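Local coordinates for protein GH62 hydrolase (Scytalidium thermophilum, PDB 4PVA) that probably cleaves alpha-L-arabinofuranosyl side groups from arabinoxylan as a family 62 glycoside hydrolase, contributing to the breakdown of plant biomass, at residues 118-123 and 138-143; 45-50 and 101-106; 69-74 and 93-98; 163-168 and 223-228. One frame throughout, in Å; residues are numbered along the deposited sequence.

Interaction 1: 118-123 and 138-143; sequences YQNGNA and TAPEVF. With PO4 (phosphate ion), chain C.
Asn122 lays its carboxamide across the branched end of Val142 at about a right angle, ND2 lying 3.5 Å from Val142 CB and close to both methyl groups. The amide turns this way because CG lies anti to the backbone N (chi1 -167°). ND2 is also hydrogen-bonded to Tyr144 O, and OD1 takes Ala123 N in the carbonyl plane, on a lone pair, so both ends of the amide are held. Beside it the backbones join: Phe143 N donates to Ala123 O at 2.9 Å, while Val142 CA-H points to the same oxygen. Further along, Tyr118 reaches Pro140 end-on, OH to CB 3.2 Å, the two side chains nearly perpendicular; the hydroxyl is hydrogen-bonded to Ser126. Asn120 OD1 accepts Asn122 N at 3.0 Å, an Asx turn that shapes the tight reversal, and Asn120 ND2 approaches Pro140 CB and bonds O1 of a phosphate, probably from the crystallisation liquor, at 2.9 Å. Arg100 grips the same ion. The turn joins strands 113-119 and 123-128, and 141-142 pairs with the latter as outer strand of an antiparallel four-stranded sheet; Ala123 and Phe143 pack on Leu181 of the next sheet.

Interaction 2: 45-50 and 101-106; sequences IKDPTA and AAPQVF. With PO4 (phosphate ion), chain F.
Thr49 OG1 accepts the backbone N-H of Val105 at 3.0 Å, the one direct hydrogen bond between the two segments, with an N-H...O angle of 159°. The hydroxyl gets there because OG1 stands anti to the Thr49 nitrogen (chi1 180°); CG2 lies 3.5 Å from Pro103 O and packs toward the proline ring. Two residues earlier, Asp47 OD1 meets Pro103 CD at 3.3 Å, and Asp47 CG lies near Ala102 CA. A water lies between Asp47 O and Pro103 O, 2.8 Å from the latter. The strands run parallel, 6° apart, as the innermost strands of two successive four-stranded sheets, the way blades adjoin round the axis of a five-bladed beta-propeller, the fold of GH62 enzymes. Farther out, Ser62 OG, on strand 56-65, bonds both Asp47 OD1 and Ala102 N and so bridges the carboxylate to the other strand, while Glu297 OE1 bonds Thr49 OG1. Lys46 NZ reaches O3 of a phosphate, likely a crystallisation additive, at 2.7 Å; Tyr69 OH bonds the same amine, and His295, Arg251, Gln320 and Tyr330 hold the ion too, consistent with the substrate pocket that GH62 enzymes have at the propeller centre.

Interaction 3: 69-74 and 93-98; sequences YNMVYF and APLGYG
Asn70 ND2 makes two hydrogen bonds to backbone carbonyls of the loop, one to Gly98 O at 2.8 Å and one to Gly96 O at 3.2 Å. The longer bond is the straighter, with an N-H...O angle of 175° and its acceptor in the amide plane, whereas Gly98 O is tilted somewhat out of that plane and meets its N-H at 145°. The other end of the amide turns back on its own chain: OD1 receives Met71 N at 2.8 Å, the donor standing above the carbonyl plane and not on a lone pair. Three bonds therefore fix the rotation of the carboxamide, which swings out to the loop with CG anti to the Asn70 nitrogen (chi1 -157°). Strand 68-76 is the third strand of an antiparallel four-stranded blade of the propeller, and loop 93-98 belongs to the connection that leads to strand 101-108 of the next blade, so Asn70 clasps the blade-to-blade link to the blade it has just left. Gly96 and Gly98, both with positive phi, let the chain bend round this amide. Arg100 steadies the loop by bonding Leu95 O, with a weaker bond to Gly96 O. Deeper in, Met71, a selenomethionine, bends at its last torsion and sets CE against the fork of Leu95, 3.7 Å from CD1 and 3.8 Å from CD2. Leu116 and Tyr118 of strand 113-119 pack on both residues.

Interaction 4: 163-168 and 223-228; sequences DMWVVC and AACIYR. With PO4 (phosphate ion), chain E.
The Trp165 indole lies flat over the backbone of 224-226: Cys225 CA sits over the centre of the six-membered ring, a CH-pi contact of 3.8 Å to the centroid, and Ile226 N lies over the same face nearer the rim. The two strands are parallel, 6° apart, the innermost strands of neighbouring blades in the five-bladed beta-propeller. Cys225 SG approaches the ring obliquely, a sulfur-aromatic contact. At its far edge, CZ2 and CH2 point to the face of Tyr227 in an offset edge-to-face pair, planes at 83°, while Tyr227 OH is hydrogen-bonded to Val298 N. At the pyrrole edge NE1 donates to Ile226 O at 2.9 Å, with an N-H...O angle of 138°. Val167 CG1 packs on Ile226 CG2. Toward the propeller centre, Asp163 OD2 makes a weak bond to Ala223 N, and two waters link Asp163 O to Ala224; one accepts from Ala224 N, the other donates to Ala224 O and only weakly to Asp163 O. Glu222 brings a second acidic group close to Asp163 OD2. The Arg228 side chain leads away from strand 163-168 to a phosphate at the guanidinium edge, in its plane: NH1 bonds O2 and NH2 bonds O3, each at 2.8 Å.

In the fold
From the N terminus, strand 44-53 opens the loop that interaction 2 closes at 101-106, bringing the first strands of two successive blades side by side. Interaction 3, 69-74 with 93-98, is nested inside that loop and pins the link between these blades. Interaction 1 then closes a short loop within the second blade, between its hairpin turn and its outer strand. Interaction 4 spans the following blade, tying its inner strand to that of the next. Interactions 1, 2 and 4 follow in series and none cross. Contacts join them: Gln119 N to Ala101 O, Gln119 OE1 to Asp163 N, Gln104 NE2 to Val166 O, and Pro103 packed on Met71.

Interaction 1: 118-123 and 138-143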
loop_
_atom_site.group_PDB
_atom_site.type_symbol
_atom_site.label_atom_id
_atom_site.label_comp_id
_atom_site.label_asym_id
_atom_site.label_seq_id
_atom_site.Cartn_x
_atom_site.Cartn_y
_atom_site.Cartn_z
ATOM N N TYR A 118 1.530 -1.050 -9.341
ATOM C CA TYR A 118 0.139 -0.658 -9.241
ATOM C C TYR A 118 -0.703 -1.626 -10.055
ATOM O O TYR A 118 -0.179 -2.596 -10.645
ATOM C CB TYR A 118 -0.052 0.805 -9.693
ATOM C CG TYR A 118 0.477 1.127 -11.069
ATOM C CD1 TYR A 118 1.792 1.501 -11.246
ATOM C CD2 TYR A 118 -0.339 1.038 -12.201
ATOM C CE1 TYR A 118 2.307 1.808 -12.496
ATOM C CE2 TYR A 118 0.168 1.289 -13.468
ATOM C CZ TYR A 118 1.491 1.680 -13.597
ATOM O OH TYR A 118 1.987 1.954 -14.888
ATOM N N GLN A 119 -1.994 -1.373 -10.153
ATOM C CA GLN A 119 -2.892 -2.187 -10.921
ATOM C C GLN A 119 -3.435 -1.431 -12.111
ATOM O O GLN A 119 -3.731 -0.229 -12.018
ATOM C CB GLN A 119 -4.025 -2.696 -10.077
ATOM C CG GLN A 119 -5.039 -1.632 -9.675
ATOM C CD GLN A 119 -5.729 -1.955 -8.382
ATOM O OE1 GLN A 119 -5.067 -2.362 -7.422
ATOM N NE2 GLN A 119 -7.010 -1.701 -8.288
ATOM N N ASN A 120 -3.599 -2.133 -13.231
ATOM C CA ASN A 120 -4.223 -1.552 -14.404
ATOM C C ASN A 120 -5.168 -2.544 -15.050
ATOM O O ASN A 120 -5.401 -2.470 -16.265
ATOM C CB ASN A 120 -3.155 -1.103 -15.409
ATOM C CG ASN A 120 -2.476 -2.277 -16.102
ATOM O OD1 ASN A 120 -2.559 -3.415 -15.649
ATOM N ND2 ASN A 120 -1.798 -1.999 -17.200
ATOM N N GLY A 121 -5.727 -3.454 -14.269
ATOM C CA GLY A 121 -6.363 -4.646 -14.761
ATOM C C GLY A 121 -5.476 -5.871 -14.557
ATOM O O GLY A 121 -6.004 -6.981 -14.412
ATOM N N ASN A 122 -4.153 -5.686 -14.517
ATOM C CA ASN A 122 -3.156 -6.712 -14.202
ATOM C C ASN A 122 -2.260 -6.079 -13.178
ATOM O O ASN A 122 -2.407 -4.894 -12.838
ATOM C CB ASN A 122 -2.356 -7.023 -15.522
ATOM C CG ASN A 122 -1.440 -8.291 -15.527
ATOM O OD1 ASN A 122 -0.924 -8.802 -14.534
ATOM N ND2 ASN A 122 -1.218 -8.811 -16.779
ATOM N N ALA A 123 -1.301 -6.833 -12.699
ATOM C CA ALA A 123 -0.223 -6.317 -11.882
ATOM C C ALA A 123 0.783 -5.605 -12.754
ATOM O O ALA A 123 1.358 -6.236 -13.658
ATOM C CB ALA A 123 0.441 -7.463 -11.116
ATOM N N THR A 138 7.320 5.621 -16.908
ATOM C CA THR A 138 7.051 4.858 -18.138
ATOM C C THR A 138 5.601 4.388 -18.283
ATOM O O THR A 138 4.895 4.260 -17.288
ATOM C CB THR A 138 7.954 3.622 -18.222
ATOM O OG1 THR A 138 7.810 2.840 -17.036
ATOM C CG2 THR A 138 9.406 4.032 -18.299
ATOM N N ALA A 139 5.180 4.093 -19.511
ATOM C CA ALA A 139 3.928 3.410 -19.764
ATOM C C ALA A 139 3.950 2.039 -19.048
ATOM O O ALA A 139 5.003 1.428 -18.944
ATOM C CB ALA A 139 3.755 3.225 -21.268
ATOM N N PRO A 140 2.780 1.554 -18.603
ATOM C CA PRO A 140 2.829 0.303 -17.824
ATOM C C PRO A 140 3.345 -0.918 -18.560
ATOM O O PRO A 140 3.080 -1.101 -19.757
ATOM C CB PRO A 140 1.376 0.050 -17.442
ATOM C CG PRO A 140 0.561 1.137 -18.023
ATOM C CD PRO A 140 1.434 2.115 -18.709
ATOM N N GLU A 141 4.065 -1.757 -17.838
ATOM C CA GLU A 141 4.365 -3.128 -18.253
ATOM C C GLU A 141 3.908 -4.062 -17.153
ATOM O O GLU A 141 3.891 -3.685 -15.994
ATOM C CB GLU A 141 5.853 -3.296 -18.505
ATOM C CG GLU A 141 6.277 -2.772 -19.862
ATOM C CD GLU A 141 5.795 -3.694 -20.967
ATOM O OE1 GLU A 141 6.419 -4.743 -21.138
ATOM O OE2 GLU A 141 4.776 -3.407 -21.610
ATOM N N VAL A 142 3.523 -5.271 -17.505
ATOM C CA VAL A 142 2.850 -6.171 -16.562
ATOM C C VAL A 142 3.770 -7.271 -16.057
ATOM O O VAL A 142 4.711 -7.709 -16.742
ATOM C CB VAL A 142 1.550 -6.744 -17.132
ATOM C CG1 VAL A 142 0.599 -5.597 -17.436
ATOM C CG2 VAL A 142 1.793 -7.640 -18.334
ATOM N N PHE A 143 3.528 -7.709 -14.824
ATOM C CA PHE A 143 4.273 -8.808 -14.231
ATOM C C PHE A 143 3.866 -10.173 -14.777
ATOM O O PHE A 143 4.642 -11.116 -14.638
ATOM C CB PHE A 143 4.142 -8.816 -12.688
ATOM C CG PHE A 143 4.896 -7.720 -12.001
ATOM C CD1 PHE A 143 6.248 -7.814 -11.817
ATOM C CD2 PHE A 143 4.238 -6.595 -11.483
ATOM C CE1 PHE A 143 6.952 -6.847 -11.158
ATOM C CE2 PHE A 143 4.939 -5.613 -10.835
ATOM C CZ PHE A 143 6.294 -5.732 -10.662
HETATM P P PO4 C . -2.834 -0.098 -20.608
HETATM O O1 PO4 C . -2.889 -0.064 -19.087
HETATM O O2 PO4 C . -4.086 -0.751 -21.235
HETATM O O3 PO4 C . -1.666 -0.960 -20.959
HETATM O O4 PO4 C . -2.510 1.309 -21.108
#

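Interaction 2: 45-50 and 101-106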
loop_
_atom_site.group_PDB
_atom_site.type_symbol
_atom_site.label_atom_id
_atom_site.label_comp_id
_atom_site.label_asym_id
_atom_site.label_seq_id
_atom_site.Cartn_x
_atom_site.Cartn_y
_atom_site.Cartn_z
ATOM N N ILE A 45 -9.115 11.352 -2.882
ATOM C CA ILE A 45 -7.687 11.053 -2.977
ATOM C C ILE A 45 -7.433 9.873 -2.070
ATOM O O ILE A 45 -7.806 9.867 -0.904
ATOM C CB ILE A 45 -6.804 12.261 -2.587
ATOM C CG1 ILE A 45 -7.155 13.487 -3.467
ATOM C CG2 ILE A 45 -5.340 11.937 -2.776
ATOM C CD1 ILE A 45 -6.798 13.324 -4.911
ATOM N N LYS A 46 -6.783 8.859 -2.657
ATOM C CA LYS A 46 -6.804 7.520 -2.122
ATOM C C LYS A 46 -5.446 6.838 -2.128
ATOM O O LYS A 46 -4.542 7.197 -2.873
ATOM C CB LYS A 46 -7.756 6.643 -2.925
ATOM C CG LYS A 46 -9.198 7.091 -2.851
ATOM C CD LYS A 46 -10.151 6.125 -3.526
ATOM C CE LYS A 46 -10.380 4.873 -2.714
ATOM N NZ LYS A 46 -11.321 3.976 -3.403
ATOM N N ASP A 47 -5.333 5.823 -1.281
ATOM C CA ASP A 47 -4.318 4.777 -1.366
ATOM C C ASP A 47 -2.911 5.306 -1.597
ATOM O O ASP A 47 -2.307 5.095 -2.644
ATOM C CB ASP A 47 -4.739 3.659 -2.318
ATOM C CG ASP A 47 -4.958 4.068 -3.723
ATOM O OD1 ASP A 47 -4.040 4.691 -4.328
ATOM O OD2 ASP A 47 -6.042 3.706 -4.296
ATOM N N PRO A 48 -2.337 5.970 -0.581
ATOM C CA PRO A 48 -1.019 6.586 -0.765
ATOM C C PRO A 48 0.136 5.611 -0.601
ATOM O O PRO A 48 0.059 4.645 0.168
ATOM C CB PRO A 48 -0.994 7.625 0.358
ATOM C CG PRO A 48 -1.784 6.978 1.441
ATOM C CD PRO A 48 -2.905 6.274 0.738
ATOM N N THR A 49 1.224 5.894 -1.290
ATOM C CA THR A 49 2.537 5.295 -1.021
ATOM C C THR A 49 3.497 6.472 -0.882
ATOM O O THR A 49 3.315 7.487 -1.568
ATOM C CB THR A 49 2.965 4.311 -2.139
ATOM O OG1 THR A 49 4.247 3.779 -1.815
ATOM C CG2 THR A 49 3.044 4.985 -3.501
ATOM N N ALA A 50 4.475 6.369 0.013
ATOM C CA ALA A 50 5.302 7.532 0.312
ATOM C C ALA A 50 6.663 7.145 0.835
ATOM O O ALA A 50 6.817 6.167 1.585
ATOM C CB ALA A 50 4.616 8.403 1.346
ATOM N N ALA A 101 -4.455 2.383 -10.598
ATOM C CA ALA A 101 -4.797 2.628 -9.217
ATOM C C ALA A 101 -3.851 1.924 -8.278
ATOM O O ALA A 101 -3.219 0.906 -8.604
ATOM C CB ALA A 101 -6.210 2.148 -8.942
ATOM N N ALA A 102 -3.803 2.422 -7.053
ATOM C CA ALA A 102 -3.207 1.738 -5.891
ATOM C C ALA A 102 -1.714 1.460 -6.029
ATOM O O ALA A 102 -1.286 0.298 -6.108
ATOM C CB ALA A 102 -3.986 0.483 -5.537
ATOM N N PRO A 103 -0.914 2.519 -6.036
ATOM C CA PRO A 103 0.525 2.368 -6.216
ATOM C C PRO A 103 1.293 2.033 -4.935
ATOM O O PRO A 103 0.833 2.312 -3.802
ATOM C CB PRO A 103 0.952 3.753 -6.703
ATOM C CG PRO A 103 -0.007 4.678 -6.053
ATOM C CD PRO A 103 -1.303 3.939 -5.981
ATOM N N GLN A 104 2.496 1.499 -5.144
ATOM C CA GLN A 104 3.527 1.240 -4.143
ATOM C C GLN A 104 4.825 1.691 -4.805
ATOM O O GLN A 104 5.117 1.225 -5.910
ATOM C CB GLN A 104 3.614 -0.237 -3.822
ATOM C CG GLN A 104 4.738 -0.593 -2.872
ATOM C CD GLN A 104 5.256 -1.996 -3.001
ATOM O OE1 GLN A 104 5.116 -2.634 -4.043
ATOM N NE2 GLN A 104 5.887 -2.480 -1.945
ATOM N N VAL A 105 5.603 2.530 -4.143
ATOM C CA VAL A 105 6.873 3.024 -4.707
ATOM C C VAL A 105 8.068 2.531 -3.913
ATOM O O VAL A 105 8.056 2.552 -2.690
ATOM C CB VAL A 105 6.902 4.571 -4.803
ATOM C CG1 VAL A 105 7.027 5.279 -3.477
ATOM C CG2 VAL A 105 8.008 4.986 -5.760
ATOM N N PHE A 106 9.132 2.130 -4.598
ATOM C CA PHE A 106 10.382 1.767 -3.960
ATOM C C PHE A 106 11.512 1.891 -4.966
ATOM O O PHE A 106 11.272 1.942 -6.178
ATOM C CB PHE A 106 10.351 0.349 -3.346
ATOM C CG PHE A 106 10.002 -0.720 -4.330
ATOM C CD1 PHE A 106 10.977 -1.329 -5.129
ATOM C CD2 PHE A 106 8.669 -1.076 -4.538
ATOM C CE1 PHE A 106 10.624 -2.285 -6.066
ATOM C CE2 PHE A 106 8.315 -2.004 -5.473
ATOM C CZ PHE A 106 9.294 -2.610 -6.246
HETATM P P PO4 F . -10.268 0.851 -1.666
HETATM O O1 PO4 F . -10.503 0.599 -0.158
HETATM O O2 PO4 F . -10.204 -0.520 -2.375
HETATM O O3 PO4 F . -11.494 1.567 -2.183
HETATM O O4 PO4 F . -9.038 1.606 -1.841
HETATM O O HOH W 1 -1.786 1.987 -2.926
#

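Interaction 3: 69-74 and 93-98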
loop_
_atom_site.group_PDB
_atom_site.type_symbol
_atom_site.label_atom_id
_atom_site.label_comp_id
_atom_site.label_asym_id
_atom_site.label_seq_id
_atom_site.Cartn_x
_atom_site.Cartn_y
_atom_site.Cartn_z
ATOM N N TYR A 69 -10.316 5.943 -12.382
ATOM C CA TYR A 69 -9.128 6.023 -11.529
ATOM C C TYR A 69 -7.908 6.346 -12.320
ATOM O O TYR A 69 -7.655 5.756 -13.376
ATOM C CB TYR A 69 -8.842 4.703 -10.811
ATOM C CG TYR A 69 -9.696 4.477 -9.622
ATOM C CD1 TYR A 69 -11.026 4.138 -9.743
ATOM C CD2 TYR A 69 -9.167 4.582 -8.338
ATOM C CE1 TYR A 69 -11.825 3.974 -8.616
ATOM C CE2 TYR A 69 -9.938 4.395 -7.223
ATOM C CZ TYR A 69 -11.259 4.080 -7.360
ATOM O OH TYR A 69 -12.035 3.905 -6.234
ATOM N N ASN A 70 -7.091 7.230 -11.796
ATOM C CA ASN A 70 -5.739 7.422 -12.284
ATOM C C ASN A 70 -4.877 7.863 -11.077
ATOM O O ASN A 70 -5.301 7.608 -9.936
ATOM C CB ASN A 70 -5.732 8.360 -13.481
ATOM C CG ASN A 70 -4.504 8.185 -14.352
ATOM O OD1 ASN A 70 -3.455 8.746 -14.048
ATOM N ND2 ASN A 70 -4.664 7.552 -15.498
HETATM N N MSE A 71 -3.678 8.394 -11.269
HETATM C CA MSE A 71 -2.747 8.610 -10.154
HETATM C C MSE A 71 -2.089 9.965 -10.228
HETATM O O MSE A 71 -1.986 10.582 -11.317
HETATM C CB MSE A 71 -1.698 7.472 -10.079
HETATM C CG MSE A 71 -2.370 6.098 -9.943
HETATM SE SE MSE A 71 -1.106 4.642 -9.782
HETATM C CE MSE A 71 -0.166 4.924 -11.484
ATOM N N VAL A 72 -1.633 10.395 -9.072
ATOM C CA VAL A 72 -0.950 11.678 -8.911
ATOM C C VAL A 72 0.330 11.491 -8.140
ATOM O O VAL A 72 0.425 10.580 -7.301
ATOM C CB VAL A 72 -1.781 12.743 -8.162
ATOM C CG1 VAL A 72 -2.901 13.252 -9.033
ATOM C CG2 VAL A 72 -2.287 12.277 -6.795
ATOM N N TYR A 73 1.301 12.350 -8.405
ATOM C CA TYR A 73 2.485 12.498 -7.605
ATOM C C TYR A 73 2.505 13.913 -7.006
ATOM O O TYR A 73 2.184 14.884 -7.704
ATOM C CB TYR A 73 3.735 12.274 -8.459
ATOM C CG TYR A 73 4.998 12.771 -7.814
ATOM C CD1 TYR A 73 5.634 12.035 -6.827
ATOM C CD2 TYR A 73 5.529 14.006 -8.167
ATOM C CE1 TYR A 73 6.783 12.489 -6.214
ATOM C CE2 TYR A 73 6.671 14.489 -7.551
ATOM C CZ TYR A 73 7.303 13.744 -6.583
ATOM O OH TYR A 73 8.444 14.258 -5.983
ATOM N N PHE A 74 2.961 14.032 -5.772
ATOM C CA PHE A 74 3.237 15.327 -5.189
ATOM C C PHE A 74 4.293 15.188 -4.095
ATOM O O PHE A 74 4.531 14.100 -3.574
ATOM C CB PHE A 74 1.955 15.988 -4.677
ATOM C CG PHE A 74 1.187 15.194 -3.658
ATOM C CD1 PHE A 74 0.362 14.137 -4.039
ATOM C CD2 PHE A 74 1.261 15.515 -2.318
ATOM C CE1 PHE A 74 -0.365 13.442 -3.089
ATOM C CE2 PHE A 74 0.539 14.796 -1.365
ATOM C CZ PHE A 74 -0.275 13.762 -1.762
ATOM N N ALA A 93 2.392 11.883 -17.959
ATOM C CA ALA A 93 3.607 11.120 -18.234
ATOM C C ALA A 93 3.255 9.996 -19.216
ATOM O O ALA A 93 2.080 9.742 -19.499
ATOM C CB ALA A 93 4.162 10.519 -16.928
ATOM N N PRO A 94 4.266 9.283 -19.732
ATOM C CA PRO A 94 3.993 8.103 -20.563
ATOM C C PRO A 94 3.098 7.090 -19.847
ATOM O O PRO A 94 2.311 6.403 -20.493
ATOM C CB PRO A 94 5.390 7.543 -20.866
ATOM C CG PRO A 94 6.239 8.791 -20.869
ATOM C CD PRO A 94 5.693 9.640 -19.761
ATOM N N LEU A 95 3.171 7.043 -18.504
ATOM C CA LEU A 95 2.253 6.248 -17.671
ATOM C C LEU A 95 0.815 6.368 -18.190
ATOM O O LEU A 95 0.095 5.366 -18.389
ATOM C CB LEU A 95 2.415 6.667 -16.221
ATOM C CG LEU A 95 1.726 5.749 -15.213
ATOM C CD1 LEU A 95 2.442 5.851 -13.868
ATOM C CD2 LEU A 95 0.280 6.205 -15.087
ATOM N N GLY A 96 0.406 7.614 -18.458
ATOM C CA GLY A 96 -0.703 7.864 -19.366
ATOM C C GLY A 96 -2.126 7.719 -18.862
ATOM O O GLY A 96 -2.410 7.353 -17.730
ATOM N N TYR A 97 -3.035 8.069 -19.756
ATOM C CA TYR A 97 -4.455 7.921 -19.535
ATOM C C TYR A 97 -4.842 6.456 -19.479
ATOM O O TYR A 97 -4.223 5.604 -20.102
ATOM C CB TYR A 97 -5.242 8.640 -20.664
ATOM C CG TYR A 97 -5.226 10.136 -20.462
ATOM C CD1 TYR A 97 -4.182 10.916 -20.949
ATOM C CD2 TYR A 97 -6.203 10.757 -19.677
ATOM C CE1 TYR A 97 -4.172 12.297 -20.736
ATOM C CE2 TYR A 97 -6.185 12.119 -19.445
ATOM C CZ TYR A 97 -5.173 12.870 -19.975
ATOM O OH TYR A 97 -5.197 14.232 -19.701
ATOM N N GLY A 98 -5.959 6.203 -18.835
ATOM C CA GLY A 98 -6.446 4.852 -18.662
ATOM C C GLY A 98 -6.653 4.596 -17.200
ATOM O O GLY A 98 -6.394 5.478 -16.364
#

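Interaction 4: 163-168 and 223-228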
loop_
_atom_site.group_PDB
_atom_site.type_symbol
_atom_site.label_atom_id
_atom_site.label_comp_id
_atom_site.label_asym_id
_atom_site.label_seq_id
_atom_site.Cartn_x
_atom_site.Cartn_y
_atom_site.Cartn_z
ATOM N N ASP A 163 -4.492 -4.504 -5.668
ATOM C CA ASP A 163 -3.633 -4.202 -4.532
ATOM C C ASP A 163 -2.342 -4.970 -4.549
ATOM O O ASP A 163 -2.077 -5.883 -3.723
ATOM C CB ASP A 163 -4.396 -4.358 -3.217
ATOM C CG ASP A 163 -5.526 -3.384 -3.114
ATOM O OD1 ASP A 163 -5.726 -2.552 -4.040
ATOM O OD2 ASP A 163 -6.254 -3.378 -2.126
HETATM N N MSE A 164 -1.473 -4.556 -5.463
HETATM C CA MSE A 164 -0.225 -5.254 -5.744
HETATM C C MSE A 164 0.891 -4.755 -4.852
HETATM O O MSE A 164 1.063 -3.535 -4.644
HETATM C CB MSE A 164 0.132 -4.972 -7.220
HETATM C CG MSE A 164 -0.984 -5.076 -8.236
HETATM SE SE MSE A 164 -1.737 -6.871 -8.183
HETATM C CE MSE A 164 -3.253 -6.535 -9.399
ATOM N N TRP A 165 1.692 -5.674 -4.315
ATOM C CA TRP A 165 2.764 -5.320 -3.379
ATOM C C TRP A 165 3.999 -6.157 -3.631
ATOM O O TRP A 165 3.922 -7.392 -3.551
ATOM C CB TRP A 165 2.285 -5.564 -1.929
ATOM C CG TRP A 165 3.291 -5.170 -0.908
ATOM C CD1 TRP A 165 4.320 -5.916 -0.406
ATOM C CD2 TRP A 165 3.363 -3.912 -0.264
ATOM N NE1 TRP A 165 5.042 -5.183 0.505
ATOM C CE2 TRP A 165 4.475 -3.942 0.589
ATOM C CE3 TRP A 165 2.615 -2.744 -0.347
ATOM C CZ2 TRP A 165 4.818 -2.878 1.396
ATOM C CZ3 TRP A 165 2.986 -1.668 0.440
ATOM C CH2 TRP A 165 4.065 -1.745 1.289
ATOM N N VAL A 166 5.134 -5.525 -3.886
ATOM C CA VAL A 166 6.406 -6.225 -4.001
ATOM C C VAL A 166 7.244 -6.055 -2.737
ATOM O O VAL A 166 7.335 -4.967 -2.166
ATOM C CB VAL A 166 7.218 -5.704 -5.218
ATOM C CG1 VAL A 166 8.661 -6.189 -5.233
ATOM C CG2 VAL A 166 6.498 -6.062 -6.493
ATOM N N VAL A 167 7.892 -7.140 -2.330
ATOM C CA VAL A 167 8.914 -7.094 -1.299
ATOM C C VAL A 167 9.964 -8.141 -1.600
ATOM O O VAL A 167 9.645 -9.266 -1.956
ATOM C CB VAL A 167 8.304 -7.233 0.123
ATOM C CG1 VAL A 167 7.483 -8.503 0.240
ATOM C CG2 VAL A 167 9.398 -7.193 1.194
ATOM N N CYS A 168 11.220 -7.754 -1.450
ATOM C CA CYS A 168 12.356 -8.618 -1.760
ATOM C C CYS A 168 13.136 -8.926 -0.510
ATOM O O CYS A 168 13.292 -8.062 0.341
ATOM C CB CYS A 168 13.279 -7.957 -2.801
ATOM S SG CYS A 168 12.407 -7.324 -4.256
ATOM N N ALA A 223 -5.430 -4.664 0.308
ATOM C CA ALA A 223 -4.501 -3.617 0.739
ATOM C C ALA A 223 -3.392 -4.177 1.614
ATOM O O ALA A 223 -2.971 -3.563 2.608
ATOM C CB ALA A 223 -5.252 -2.471 1.407
ATOM N N ALA A 224 -2.846 -5.316 1.236
ATOM C CA ALA A 224 -1.757 -5.898 1.991
ATOM C C ALA A 224 -0.490 -5.044 1.907
ATOM O O ALA A 224 -0.161 -4.416 0.890
ATOM C CB ALA A 224 -1.451 -7.287 1.490
ATOM N N CYS A 225 0.244 -5.079 3.005
ATOM C CA CYS A 225 1.606 -4.548 3.109
ATOM C C CYS A 225 2.445 -5.606 3.765
ATOM O O CYS A 225 2.030 -6.164 4.764
ATOM C CB CYS A 225 1.678 -3.302 4.018
ATOM S SG CYS A 225 0.594 -1.926 3.632
ATOM N N ILE A 226 3.633 -5.873 3.232
ATOM C CA ILE A 226 4.606 -6.755 3.862
ATOM C C ILE A 226 5.902 -5.988 4.014
ATOM O O ILE A 226 6.496 -5.542 3.027
ATOM C CB ILE A 226 4.849 -8.064 3.081
ATOM C CG1 ILE A 226 3.586 -8.952 2.949
ATOM C CG2 ILE A 226 5.952 -8.846 3.754
ATOM C CD1 ILE A 226 2.490 -8.456 2.042
ATOM N N TYR A 227 6.340 -5.847 5.257
ATOM C CA TYR A 227 7.544 -5.076 5.630
ATOM C C TYR A 227 8.551 -5.947 6.348
ATOM O O TYR A 227 8.192 -6.820 7.135
ATOM C CB TYR A 227 7.180 -3.939 6.554
ATOM C CG TYR A 227 6.285 -2.891 5.971
ATOM C CD1 TYR A 227 6.761 -2.015 5.010
ATOM C CD2 TYR A 227 4.983 -2.723 6.386
ATOM C CE1 TYR A 227 5.964 -1.034 4.481
ATOM C CE2 TYR A 227 4.185 -1.736 5.863
ATOM C CZ TYR A 227 4.672 -0.895 4.904
ATOM O OH TYR A 227 3.862 0.094 4.385
ATOM N N ARG A 228 9.825 -5.668 6.104
ATOM C CA ARG A 228 10.900 -6.185 6.943
ATOM C C ARG A 228 11.109 -5.278 8.142
ATOM O O ARG A 228 11.096 -4.069 8.013
ATOM C CB ARG A 228 12.189 -6.192 6.130
ATOM C CG ARG A 228 13.479 -6.438 6.924
ATOM C CD ARG A 228 13.521 -7.831 7.473
ATOM N NE ARG A 228 14.510 -7.991 8.565
ATOM C CZ ARG A 228 15.783 -8.297 8.382
ATOM N NH1 ARG A 228 16.300 -8.399 7.181
ATOM N NH2 ARG A 228 16.550 -8.446 9.458
HETATM P P PO4 E . 19.831 -9.157 8.167
HETATM O O1 PO4 E . 19.743 -10.589 8.598
HETATM O O2 PO4 E . 18.950 -9.181 6.945
HETATM O O3 PO4 E . 19.307 -8.271 9.264
HETATM O O4 PO4 E . 21.216 -8.698 7.821
HETATM O O HOH W 2 -3.245 -6.862 -1.277
HETATM O O HOH W 3 -1.338 -3.993 -1.543
#